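Lv-ranaspumin (Lv-RSN-1) (Leptodactylus vastus, PDB 4K82) acts as a surfactant in the frog's foam nest, probably by spreading at the air-water interface and stabilising the foam. Local coordinates at residues K21-S26 with L103-T108; D71-L76 with G90-G95; L126-Q131 with L166-G171; K144-G149 with P208-I213; L154-L159 with I182-G187. All blocks are in the same frame, centred on the assembly; numbering follows the deposited sequence.

Contact 1: K21-S26 with L103-T108; sequences KALKDS and LKIDET
L23 reaches out from the last turn of helix 14-24 and sets one methyl, CD1, between two apolar partners on the 103-108 connection. L23 CD1 lies 3.9 Å from I105 CG2 and 4.0 Å from L103 CD1, and these methyl contacts make up the whole junction. The leucine side chains of L23 and L103 run nearly perpendicular to each other, while I105 slants across L23. In I105, chi1 of 48° lodges CG1 between the backbone N and the carbonyl carbon; the short branch CG2 is thereby presented to L23, and the longer CG1-CD1 arm leads off elsewhere. Toward the helix bundle the cluster continues into L100 of helix 89-102 and L30 of helix 29-42, both of which meet L23 and I105. Toward solvent the character changes from apolar to charged. At the exposed end of helix 14-24, K21 NZ folds over to D25 OD2 at 2.8 Å, a salt bridge within the segment that does not involve 103-108. The other segment is occupied with its own turn. K104, with positive phi (64°), ends helix 89-102 in a Schellman motif, and D106 N-caps helix 107-121, its OD1 taking a weak bond from T108 N (3.0 Å) and a hydrogen bond from V109 N. No hydrogen bond or ion pair spans the two segments, which bury only 101 Å² between them. Cohesion here therefore comes from excluding water around three aliphatic side chains, without the directional constraint that a polar bond would add.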
# COMPACT_ATOMS: atom_id res chain seq x y z
N LYS A 21 17.51 11.65 -0.51
CA LYS A 21 18.39 10.72 0.19
C LYS A 21 17.59 9.58 0.82
O LYS A 21 17.99 8.42 0.77
CB LYS A 21 19.20 11.45 1.26
CG LYS A 21 20.37 10.64 1.80
CD LYS A 21 20.97 11.25 3.05
CE LYS A 21 19.95 11.30 4.19
NZ LYS A 21 19.15 10.03 4.31
N ALA A 22 16.44 9.93 1.39
CA ALA A 22 15.59 8.96 2.07
C ALA A 22 15.15 7.83 1.14
O ALA A 22 15.02 6.68 1.57
CB ALA A 22 14.38 9.66 2.68
N LEU A 23 14.92 8.15 -0.13
CA LEU A 23 14.52 7.14 -1.11
C LEU A 23 15.65 6.17 -1.46
O LEU A 23 15.40 5.06 -1.93
CB LEU A 23 13.99 7.81 -2.38
CG LEU A 23 12.64 8.52 -2.22
CD1 LEU A 23 12.38 9.44 -3.40
CD2 LEU A 23 11.52 7.50 -2.08
N LYS A 24 16.89 6.60 -1.23
CA LYS A 24 18.05 5.75 -1.50
C LYS A 24 18.40 4.88 -0.30
O LYS A 24 19.18 3.93 -0.42
CB LYS A 24 19.25 6.59 -1.93
CG LYS A 24 19.04 7.32 -3.25
CD LYS A 24 20.18 8.28 -3.57
CE LYS A 24 19.90 9.05 -4.87
NZ LYS A 24 20.85 10.18 -5.09
N ASP A 25 17.84 5.20 0.87
CA ASP A 25 18.08 4.42 2.08
C ASP A 25 17.30 3.10 2.06
O ASP A 25 16.31 2.97 1.34
CB ASP A 25 17.71 5.21 3.33
CG ASP A 25 18.57 6.45 3.52
OD1 ASP A 25 19.73 6.44 3.08
OD2 ASP A 25 18.07 7.43 4.12
N SER A 26 17.76 2.14 2.85
CA SER A 26 17.04 0.87 3.01
C SER A 26 15.77 1.11 3.82
O SER A 26 15.84 1.41 5.02
CB SER A 26 17.91 -0.18 3.70
OG SER A 26 18.97 -0.60 2.86
N LEU A 103 12.67 12.78 -9.47
CA LEU A 103 13.76 12.11 -8.76
C LEU A 103 14.08 10.74 -9.33
O LEU A 103 14.92 10.01 -8.79
CB LEU A 103 13.43 11.97 -7.28
CG LEU A 103 13.21 13.28 -6.52
CD1 LEU A 103 13.00 12.98 -5.04
CD2 LEU A 103 14.37 14.23 -6.73
N LYS A 104 13.38 10.38 -10.41
CA LYS A 104 13.65 9.15 -11.17
C LYS A 104 13.40 7.85 -10.38
O LYS A 104 14.14 6.88 -10.54
CB LYS A 104 15.08 9.16 -11.72
CG LYS A 104 15.41 10.38 -12.58
CD LYS A 104 16.91 10.56 -12.75
CE LYS A 104 17.25 11.85 -13.48
NZ LYS A 104 18.72 12.08 -13.54
N ILE A 105 12.37 7.83 -9.56
CA ILE A 105 12.02 6.63 -8.81
C ILE A 105 11.70 5.46 -9.74
O ILE A 105 11.41 5.65 -10.92
CB ILE A 105 10.81 6.86 -7.87
CG1 ILE A 105 9.67 7.57 -8.61
CG2 ILE A 105 11.22 7.68 -6.64
CD1 ILE A 105 8.54 6.65 -9.02
N ASP A 106 11.74 4.25 -9.19
CA ASP A 106 11.37 3.06 -9.93
C ASP A 106 9.87 3.07 -10.17
O ASP A 106 9.10 2.71 -9.29
CB ASP A 106 11.76 1.81 -9.12
CG ASP A 106 11.63 0.52 -9.92
OD1 ASP A 106 10.81 0.46 -10.86
OD2 ASP A 106 12.34 -0.45 -9.59
N GLU A 107 9.46 3.47 -11.37
CA GLU A 107 8.03 3.57 -11.64
C GLU A 107 7.38 2.20 -11.82
O GLU A 107 6.17 2.06 -11.71
CB GLU A 107 7.74 4.50 -12.83
CG GLU A 107 8.10 5.96 -12.55
CD GLU A 107 7.38 6.95 -13.47
OE1 GLU A 107 6.13 6.89 -13.56
OE2 GLU A 107 8.07 7.79 -14.09
N THR A 108 8.19 1.18 -12.09
CA THR A 108 7.67 -0.17 -12.15
C THR A 108 7.13 -0.58 -10.78
O THR A 108 6.05 -1.16 -10.67
CB THR A 108 8.72 -1.18 -12.62
OG1 THR A 108 9.16 -0.82 -13.94
CG2 THR A 108 8.14 -2.58 -12.64

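Contact 2: D71-L76 with G90-G95; sequences DIVADL and GDIIQG
G95 N donates to D91 O at 2.9 Å, a regular helical bond that holds the G95 backbone in place beneath L76 of the other helix. L76 CD2 is 3.7 Å from G95 O, and its second methyl, CD1, lies 4.0 Å from G95 C, so the fork of the leucine rests directly on main chain. A CB on G95 would point at L76 and fall too close to CD1, which makes the bare backbone part of the fit. Helices 69-76 and 89-102 cross steeply, at 79° between these segments with axes 10.5 Å apart, a helix-helix packing in a mostly helical fold where a glycine receives the leucine. Cutting L76 back to an alanine is likely to open a gap over G95 and strip the apolar cover from its peptide. Beside this pair V73 CG2 meets I92 CD1 at 3.7 Å, the two side chains crossing at about a right angle. With chi1 of 171°, V73 keeps CG1 opposite its backbone N and turns CG2 to the isoleucine. V87 touches both residues, and L58 and K55 of helix 48-64 press on I92 as well.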
# COMPACT_ATOMS: atom_id res chain seq x y z
N ASP A 71 8.75 20.96 5.11
CA ASP A 71 9.89 21.30 4.27
C ASP A 71 9.60 20.98 2.81
O ASP A 71 9.93 21.77 1.93
CB ASP A 71 11.14 20.53 4.69
CG ASP A 71 11.71 21.01 6.00
OD1 ASP A 71 11.33 22.11 6.44
OD2 ASP A 71 12.55 20.29 6.58
N ILE A 72 9.00 19.82 2.56
CA ILE A 72 8.66 19.43 1.20
C ILE A 72 7.64 20.38 0.59
O ILE A 72 7.77 20.79 -0.57
CB ILE A 72 8.17 17.96 1.13
CG1 ILE A 72 9.32 17.03 1.50
CG2 ILE A 72 7.65 17.64 -0.27
CD1 ILE A 72 8.91 15.60 1.81
N VAL A 73 6.64 20.77 1.37
CA VAL A 73 5.64 21.71 0.88
C VAL A 73 6.26 23.07 0.52
O VAL A 73 5.89 23.68 -0.48
CB VAL A 73 4.48 21.90 1.90
CG1 VAL A 73 3.58 23.04 1.48
CG2 VAL A 73 3.66 20.62 2.02
N ALA A 74 7.21 23.52 1.34
CA ALA A 74 7.94 24.76 1.08
C ALA A 74 8.65 24.70 -0.27
O ALA A 74 8.55 25.63 -1.08
CB ALA A 74 8.94 25.04 2.19
N ASP A 75 9.35 23.60 -0.52
CA ASP A 75 10.06 23.41 -1.78
C ASP A 75 9.16 23.24 -3.01
O ASP A 75 9.57 23.55 -4.12
CB ASP A 75 11.03 22.23 -1.67
CG ASP A 75 12.05 22.41 -0.57
OD1 ASP A 75 12.27 23.56 -0.15
OD2 ASP A 75 12.64 21.40 -0.13
N LEU A 76 7.94 22.73 -2.81
CA LEU A 76 7.00 22.61 -3.92
C LEU A 76 6.46 24.00 -4.27
O LEU A 76 5.87 24.20 -5.33
CB LEU A 76 5.85 21.65 -3.58
CG LEU A 76 6.17 20.16 -3.39
CD1 LEU A 76 4.94 19.37 -2.92
CD2 LEU A 76 6.73 19.56 -4.67
N GLY A 90 -4.63 17.89 -1.94
CA GLY A 90 -4.58 17.44 -3.32
C GLY A 90 -3.38 18.00 -4.04
O GLY A 90 -2.71 17.29 -4.79
N ASP A 91 -3.08 19.28 -3.78
CA ASP A 91 -1.92 19.91 -4.38
C ASP A 91 -0.63 19.30 -3.88
O ASP A 91 0.33 19.19 -4.64
CB ASP A 91 -1.91 21.41 -4.14
CG ASP A 91 -2.93 22.14 -4.98
OD1 ASP A 91 -3.47 21.53 -5.94
OD2 ASP A 91 -3.19 23.33 -4.70
N ILE A 92 -0.58 18.94 -2.59
CA ILE A 92 0.59 18.27 -2.04
C ILE A 92 0.79 16.93 -2.72
O ILE A 92 1.90 16.58 -3.14
CB ILE A 92 0.48 18.08 -0.51
CG1 ILE A 92 0.54 19.44 0.18
CG2 ILE A 92 1.58 17.17 -0.02
CD1 ILE A 92 0.24 19.39 1.66
N ILE A 93 -0.29 16.17 -2.85
CA ILE A 93 -0.20 14.85 -3.45
C ILE A 93 0.27 14.93 -4.91
O ILE A 93 1.15 14.17 -5.32
CB ILE A 93 -1.55 14.10 -3.34
CG1 ILE A 93 -1.87 13.79 -1.87
CG2 ILE A 93 -1.55 12.82 -4.21
CD1 ILE A 93 -1.04 12.66 -1.25
N GLN A 94 -0.30 15.86 -5.67
CA GLN A 94 0.08 15.98 -7.08
C GLN A 94 1.51 16.47 -7.21
O GLN A 94 2.28 15.96 -8.03
CB GLN A 94 -0.90 16.88 -7.84
CG GLN A 94 -2.30 16.28 -7.99
CD GLN A 94 -2.29 14.92 -8.70
OE1 GLN A 94 -2.50 13.87 -8.07
NE2 GLN A 94 -2.06 14.93 -10.01
N GLY A 95 1.88 17.45 -6.39
CA GLY A 95 3.24 17.95 -6.34
C GLY A 95 4.25 16.87 -5.97
O GLY A 95 5.31 16.74 -6.59

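Contact 3: L126-Q131 with L166-G171; sequences LPKILQ and LPCVLG
This is a mixed contact, aliphatic along its length and polar at its end, in which K128 of the short helix 126-129 lies against the 3-10 turn that follows helix 152-165. The lysine stem and the L166 side chain lie alongside each other, pointing opposite ways. K128 CB comes to 3.5 Å from L166 CD1, a snug approach for two carbons, and K128 CG lies 3.7 Å from the same methyl. Two bends in the chain, chi2 of -81° and chi4 of 66°, curl the lysine around that methyl and bring its ammonium back over the turn. There K128 NZ sits 3.7 Å from P167 CD, the proline ring lying across the lysine. The nitrogen donates to R165 O, at the end of helix 152-165. K128 NZ also donates to a water molecule at 3.1 Å, and C168 N to the same water at 3.2 Å; this bridge is somewhat doubtful, since C168 is modelled in two conformers. A positive charge here would be expected to suit the partly negative helix end. A methionine in place of K128 would probably leave R165 O and the water without their ammonium donor, even if part of the cover over L166 survived. L166 is backed on its inner side by F137 and M120, whereas P167 is exposed. C168 forms a disulfide with C125, just before helix 126-129. The outcome is a helix C-terminus whose last carbonyl is met by a lysine and which runs into a 3-10 turn, tethered by a disulfide to the start of the short helix.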
# COMPACT_ATOMS: atom_id res chain seq x y z
N LEU A 126 -9.95 0.98 2.63
CA LEU A 126 -9.43 2.29 3.02
C LEU A 126 -9.14 2.47 4.53
O LEU A 126 -8.05 2.89 4.88
CB LEU A 126 -10.33 3.42 2.50
CG LEU A 126 -9.85 4.80 2.93
CD1 LEU A 126 -8.56 5.16 2.21
CD2 LEU A 126 -10.93 5.83 2.67
N PRO A 127 -10.10 2.14 5.42
CA PRO A 127 -9.82 2.31 6.85
C PRO A 127 -8.54 1.64 7.33
O PRO A 127 -7.91 2.14 8.27
CB PRO A 127 -11.04 1.67 7.53
CG PRO A 127 -12.12 1.84 6.54
CD PRO A 127 -11.48 1.66 5.20
N LYS A 128 -8.15 0.53 6.70
CA LYS A 128 -6.92 -0.16 7.06
C LYS A 128 -5.67 0.40 6.35
O LYS A 128 -4.58 0.39 6.91
CB LYS A 128 -7.06 -1.67 6.79
CG LYS A 128 -7.95 -2.41 7.80
CD LYS A 128 -7.20 -2.74 9.08
CE LYS A 128 -8.13 -3.28 10.17
NZ LYS A 128 -8.72 -4.60 9.82
N ILE A 129 -5.85 0.88 5.12
CA ILE A 129 -4.81 1.60 4.40
C ILE A 129 -4.43 2.84 5.22
O ILE A 129 -3.25 3.19 5.36
CB ILE A 129 -5.31 2.04 3.00
CG1 ILE A 129 -5.31 0.85 2.05
CG2 ILE A 129 -4.45 3.16 2.44
CD1 ILE A 129 -5.97 1.14 0.71
N LEU A 130 -5.45 3.49 5.79
CA LEU A 130 -5.24 4.66 6.65
C LEU A 130 -4.44 4.34 7.91
O LEU A 130 -3.75 5.21 8.45
CB LEU A 130 -6.58 5.30 7.04
CG LEU A 130 -7.48 5.80 5.90
CD1 LEU A 130 -8.78 6.37 6.45
CD2 LEU A 130 -6.76 6.81 5.01
N GLN A 131 -4.54 3.10 8.39
CA GLN A 131 -3.82 2.70 9.59
C GLN A 131 -2.39 2.30 9.27
O GLN A 131 -1.64 1.89 10.16
CB GLN A 131 -4.54 1.55 10.28
CG GLN A 131 -5.91 1.92 10.82
CD GLN A 131 -6.76 0.69 11.11
OE1 GLN A 131 -6.29 -0.44 10.99
NE2 GLN A 131 -8.01 0.91 11.50
N LEU A 166 -7.02 -8.49 8.16
CA LEU A 166 -7.45 -7.61 7.08
C LEU A 166 -8.68 -8.16 6.35
O LEU A 166 -8.59 -8.49 5.16
CB LEU A 166 -6.29 -7.38 6.11
CG LEU A 166 -6.43 -6.24 5.09
CD1 LEU A 166 -6.21 -4.89 5.73
CD2 LEU A 166 -5.48 -6.45 3.92
N PRO A 167 -9.83 -8.25 7.05
CA PRO A 167 -11.02 -8.92 6.51
C PRO A 167 -11.65 -8.22 5.31
O PRO A 167 -12.36 -8.85 4.54
CB PRO A 167 -12.00 -8.92 7.69
CG PRO A 167 -11.55 -7.80 8.57
CD PRO A 167 -10.06 -7.76 8.42
N CYS A 168 -11.40 -6.93 5.17
CA CYS A 168 -11.89 -6.18 4.03
C CYS A 168 -11.48 -6.81 2.68
O CYS A 168 -12.24 -6.77 1.72
CB CYS A 168 -11.42 -4.72 4.12
SG CYS A 168 -9.79 -4.49 4.90
N VAL A 169 -10.29 -7.41 2.63
CA VAL A 169 -9.80 -8.02 1.40
C VAL A 169 -10.62 -9.25 1.00
O VAL A 169 -10.62 -9.66 -0.16
CB VAL A 169 -8.30 -8.37 1.46
CG1 VAL A 169 -8.10 -9.77 1.98
CG2 VAL A 169 -7.67 -8.24 0.09
N LEU A 170 -11.35 -9.82 1.96
CA LEU A 170 -12.23 -10.95 1.67
C LEU A 170 -13.45 -10.50 0.85
O LEU A 170 -14.17 -11.33 0.29
CB LEU A 170 -12.69 -11.63 2.96
CG LEU A 170 -11.61 -12.02 3.97
CD1 LEU A 170 -12.20 -12.67 5.21
CD2 LEU A 170 -10.58 -12.93 3.32
N GLY A 171 -13.68 -9.20 0.81
CA GLY A 171 -14.75 -8.63 -0.01
C GLY A 171 -16.15 -9.07 0.39
O GLY A 171 -17.00 -9.25 -0.47
O HOH W 1 -10.58 -4.76 7.34

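Contact 4: K144-G149 with P208-I213; sequences KVCIEG and PNVKNI
The contact surrounds a disulfide: C146, in the loop between helices 133-144 and 152-165, is bonded to C207, immediately before the 208-213 portion of helix 196-212. Its neighbour across the gap is V210, whose CG2 lies 3.7 Å from C146 SG and 3.8 Å from C146 CB, so that one methyl covers both the sulfur and the carbon bearing it. V210 has chi1 of -55°, which places this methyl between its backbone N and carbonyl carbon and turns it to the cystine; L138 of helix 133-144 touches V210 as well. K211 meets the loop differently. Stretched out beyond CG, it runs alongside the cysteine with K211 CE 4.2 Å from C146 CB and 4.0 Å from C146 O, a contact made by the aliphatic stem. The charged end is not engaged with the loop's acid: K211 NZ and E148 OE2 stay 6.8 Å apart. C146 itself is the centre of an inverse gamma turn, with a weak bond from I147 N to V145 O at 2.9 Å, and this tight bend directs its side chain at the helix. The helix is kinked at P208, whose nitrogen has no bond to the preceding turn, and it ends beyond N212, where K142 NZ hydrogen-bonds the carbonyls of V210 and I213. The sulfur thus has a valine methyl against it and is covalently held to the helix. The result is a disulfide that pins an interhelical loop to the last turns of the C-terminal helix, as suits a disulfide-rich helical protein with four such bonds.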
# COMPACT_ATOMS: atom_id res chain seq x y z
N LYS A 144 5.51 -15.35 4.38
CA LYS A 144 4.72 -16.47 4.89
C LYS A 144 3.83 -17.15 3.85
O LYS A 144 3.38 -18.28 4.08
CB LYS A 144 3.84 -16.01 6.06
CG LYS A 144 4.61 -15.31 7.19
CD LYS A 144 3.65 -14.75 8.25
CE LYS A 144 4.42 -14.15 9.43
NZ LYS A 144 3.51 -13.82 10.57
N VAL A 145 3.57 -16.48 2.73
CA VAL A 145 2.60 -17.02 1.77
C VAL A 145 3.19 -17.21 0.37
O VAL A 145 3.12 -18.30 -0.20
CB VAL A 145 1.32 -16.13 1.69
CG1 VAL A 145 0.40 -16.59 0.56
CG2 VAL A 145 0.60 -16.14 3.03
N CYS A 146 3.76 -16.14 -0.18
CA CYS A 146 4.25 -16.15 -1.55
C CYS A 146 5.68 -16.68 -1.60
O CYS A 146 6.57 -16.00 -2.10
CB CYS A 146 4.21 -14.74 -2.15
SG CYS A 146 2.59 -13.97 -2.06
N ILE A 147 5.87 -17.89 -1.10
CA ILE A 147 7.20 -18.40 -0.80
C ILE A 147 7.54 -19.66 -1.60
O ILE A 147 6.67 -20.30 -2.19
CB ILE A 147 7.34 -18.71 0.71
CG1 ILE A 147 6.31 -19.76 1.15
CG2 ILE A 147 7.20 -17.44 1.54
CD1 ILE A 147 6.49 -20.22 2.60
N GLU A 148 8.83 -20.00 -1.61
CA GLU A 148 9.32 -21.20 -2.28
C GLU A 148 9.57 -22.28 -1.25
O GLU A 148 10.00 -22.00 -0.14
CB GLU A 148 10.64 -20.93 -3.00
CG GLU A 148 10.61 -19.83 -4.04
CD GLU A 148 11.91 -19.77 -4.81
OE1 GLU A 148 12.70 -20.74 -4.73
OE2 GLU A 148 12.15 -18.75 -5.51
N GLY A 149 9.33 -23.53 -1.64
CA GLY A 149 9.62 -24.66 -0.78
C GLY A 149 8.80 -24.69 0.49
O GLY A 149 9.21 -25.26 1.50
N PRO A 208 3.00 -11.49 -7.21
CA PRO A 208 3.99 -10.86 -8.08
C PRO A 208 4.49 -9.52 -7.54
O PRO A 208 5.66 -9.19 -7.71
CB PRO A 208 3.22 -10.66 -9.39
CG PRO A 208 2.21 -11.75 -9.38
CD PRO A 208 1.77 -11.85 -7.95
N ASN A 209 3.63 -8.77 -6.86
CA ASN A 209 4.03 -7.49 -6.28
C ASN A 209 5.05 -7.68 -5.17
O ASN A 209 6.07 -6.98 -5.13
CB ASN A 209 2.81 -6.73 -5.75
CG ASN A 209 3.15 -5.34 -5.22
OD1 ASN A 209 4.14 -4.72 -5.62
ND2 ASN A 209 2.29 -4.84 -4.33
N VAL A 210 4.80 -8.63 -4.28
CA VAL A 210 5.68 -8.75 -3.12
C VAL A 210 7.02 -9.35 -3.52
O VAL A 210 8.04 -9.10 -2.88
CB VAL A 210 5.01 -9.51 -1.95
CG1 VAL A 210 3.69 -8.87 -1.59
CG2 VAL A 210 4.81 -10.96 -2.30
N LYS A 211 7.04 -10.12 -4.61
CA LYS A 211 8.29 -10.66 -5.12
C LYS A 211 9.11 -9.55 -5.78
O LYS A 211 10.34 -9.58 -5.79
CB LYS A 211 8.04 -11.83 -6.09
CG LYS A 211 7.44 -13.05 -5.40
CD LYS A 211 7.19 -14.17 -6.38
CE LYS A 211 6.04 -15.06 -5.92
NZ LYS A 211 5.95 -16.32 -6.70
N ASN A 212 8.42 -8.55 -6.33
CA ASN A 212 9.08 -7.43 -6.98
C ASN A 212 9.78 -6.48 -6.00
O ASN A 212 10.92 -6.07 -6.22
CB ASN A 212 8.08 -6.65 -7.85
CG ASN A 212 8.76 -5.64 -8.75
OD1 ASN A 212 9.94 -5.77 -9.07
ND2 ASN A 212 8.02 -4.62 -9.17
N ILE A 213 9.11 -6.15 -4.90
CA ILE A 213 9.65 -5.18 -3.95
C ILE A 213 10.65 -5.81 -2.98
O ILE A 213 10.57 -7.00 -2.67
CB ILE A 213 8.52 -4.50 -3.14
CG1 ILE A 213 7.93 -5.47 -2.11
CG2 ILE A 213 7.44 -3.98 -4.07
CD1 ILE A 213 6.70 -4.93 -1.40

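Contact 5: L154-L159 with I182-G187; sequences LIIKDL and IFVKDG
I156 points from helix 152-165 straight at strand 182-185 and meets two of its side chains in different attitudes. Against I182 it lies antiparallel, the two isoleucines side by side and head to tail, with I156 CG1 4.1 Å from I182 CG2. Against V184 it slants: the end of the isoleucine, I156 CD1, reaches V184 CG2 at 3.9 Å. Between these two residues the same methyl rests on main chain, I156 CD1 being 4.0 Å from F183 C, so that the tip bridges the strand from one side chain to the next. The strand's alternation contributes: I182 points at the helix, F183 away from it, and V184 comes in from the side. In I182, chi1 of -61° leaves CG2 opposite the backbone N, and this short branch is the one turned to I156. Helix and strand run nearly antiparallel, 163° between their directions over these segments, with axes 9.4 Å apart. No hydrogen bond crosses the contact; its side-chain pairs are all aliphatic. Beyond K185 the strand turns through D186 and G187, whose backbone angles are those of a type I' beta turn, and comes back as strand 188-191. F183 forms backbone hydrogen bonds with S190 across this hairpin. Strand 188-191 also contributes to the packing, L189 touching I156 and F191 touching I182, while F179 of helix 175-180 reaches both I156 and L159. The short antiparallel hairpin thus lies along helix 152-165, one of its faces on the helix and its first strand starting two residues on from the end of helix 175-180.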
# COMPACT_ATOMS: atom_id res chain seq x y z
N LEU A 154 0.79 -25.45 5.81
CA LEU A 154 1.24 -24.38 6.68
C LEU A 154 0.93 -23.03 6.05
O LEU A 154 0.57 -22.08 6.76
CB LEU A 154 2.74 -24.50 6.95
CG LEU A 154 3.14 -24.05 8.35
CD1 LEU A 154 2.54 -25.00 9.38
CD2 LEU A 154 4.65 -24.03 8.45
N ILE A 155 1.06 -22.94 4.73
CA ILE A 155 0.73 -21.69 4.03
C ILE A 155 -0.74 -21.32 4.20
O ILE A 155 -1.08 -20.15 4.42
CB ILE A 155 1.11 -21.76 2.54
CG1 ILE A 155 2.63 -21.85 2.38
CG2 ILE A 155 0.58 -20.54 1.78
CD1 ILE A 155 3.09 -22.05 0.95
N ILE A 156 -1.62 -22.32 4.09
CA ILE A 156 -3.05 -22.09 4.31
C ILE A 156 -3.31 -21.53 5.71
O ILE A 156 -4.04 -20.55 5.86
CB ILE A 156 -3.87 -23.37 4.06
CG1 ILE A 156 -3.91 -23.67 2.57
CG2 ILE A 156 -5.29 -23.23 4.62
CD1 ILE A 156 -4.54 -25.00 2.28
N LYS A 157 -2.71 -22.15 6.72
CA LYS A 157 -2.84 -21.68 8.09
C LYS A 157 -2.33 -20.25 8.25
O LYS A 157 -2.97 -19.43 8.92
CB LYS A 157 -2.08 -22.62 9.04
CG LYS A 157 -2.98 -23.52 9.85
CD LYS A 157 -2.36 -23.86 11.19
CE LYS A 157 -2.24 -22.62 12.06
NZ LYS A 157 -1.50 -22.90 13.32
N ASP A 158 -1.19 -19.95 7.64
CA ASP A 158 -0.62 -18.61 7.75
C ASP A 158 -1.50 -17.59 7.05
O ASP A 158 -1.66 -16.46 7.50
CB ASP A 158 0.80 -18.56 7.18
CG ASP A 158 1.83 -19.14 8.14
OD1 ASP A 158 1.50 -19.31 9.34
OD2 ASP A 158 2.97 -19.43 7.71
N LEU A 159 -2.08 -17.99 5.92
CA LEU A 159 -2.93 -17.06 5.19
C LEU A 159 -4.17 -16.74 6.00
O LEU A 159 -4.65 -15.60 6.00
CB LEU A 159 -3.30 -17.67 3.83
CG LEU A 159 -4.15 -16.80 2.90
CD1 LEU A 159 -3.37 -15.57 2.50
CD2 LEU A 159 -4.57 -17.60 1.67
N ILE A 182 -10.72 -23.52 0.35
CA ILE A 182 -9.30 -23.44 0.06
C ILE A 182 -8.65 -24.76 0.46
O ILE A 182 -8.77 -25.19 1.60
CB ILE A 182 -8.63 -22.25 0.76
CG1 ILE A 182 -9.26 -20.93 0.29
CG2 ILE A 182 -7.12 -22.24 0.50
CD1 ILE A 182 -8.68 -19.69 0.97
N PHE A 183 -8.01 -25.41 -0.51
CA PHE A 183 -7.53 -26.78 -0.35
C PHE A 183 -6.12 -26.89 -0.91
O PHE A 183 -5.72 -26.13 -1.77
CB PHE A 183 -8.35 -27.76 -1.19
CG PHE A 183 -9.81 -27.82 -0.85
CD1 PHE A 183 -10.71 -26.93 -1.43
CD2 PHE A 183 -10.30 -28.81 -0.01
CE1 PHE A 183 -12.06 -27.00 -1.14
CE2 PHE A 183 -11.65 -28.89 0.29
CZ PHE A 183 -12.53 -27.98 -0.28
N VAL A 184 -5.39 -27.90 -0.45
CA VAL A 184 -4.23 -28.33 -1.21
C VAL A 184 -4.73 -29.31 -2.26
O VAL A 184 -5.48 -30.23 -1.94
CB VAL A 184 -3.22 -29.04 -0.32
CG1 VAL A 184 -2.00 -29.39 -1.14
CG2 VAL A 184 -2.81 -28.13 0.84
N LYS A 185 -4.33 -29.10 -3.51
CA LYS A 185 -4.71 -29.96 -4.62
C LYS A 185 -3.45 -30.19 -5.42
O LYS A 185 -2.86 -29.23 -5.91
CB LYS A 185 -5.77 -29.25 -5.48
CG LYS A 185 -6.25 -30.00 -6.71
CD LYS A 185 -7.39 -29.23 -7.39
CE LYS A 185 -7.89 -29.92 -8.66
NZ LYS A 185 -6.93 -29.80 -9.80
N ASP A 186 -3.00 -31.44 -5.53
CA ASP A 186 -1.80 -31.73 -6.32
C ASP A 186 -0.58 -30.88 -5.90
O ASP A 186 0.23 -30.48 -6.73
CB ASP A 186 -2.11 -31.53 -7.81
CG ASP A 186 -1.07 -32.15 -8.73
OD1 ASP A 186 -0.70 -33.32 -8.49
OD2 ASP A 186 -0.62 -31.47 -9.69
N GLY A 187 -0.45 -30.60 -4.61
CA GLY A 187 0.71 -29.87 -4.11
C GLY A 187 0.67 -28.34 -4.18
O GLY A 187 1.59 -27.67 -3.71

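How the contacts relate
Following the chain from the N terminus, contact 1 closes the first long loop, bringing the end of helix 14-24 to the turn before helix 107-121. Contact 2 closes within that loop, pairing helix 69-76 with helix 89-102, its centre about 17 Å from that of contact 1. The second half opens with contact 3, which crosses both later ones: its 126-131 and 166-171 ends alternate with those of contacts 4 and 5. Contact 5 lies between the ends of contact 4 and touches it through I155 and V145. Contact 4 also reaches back to contact 1, where N212 packs against T108, joining the two halves of this elongated helical chain.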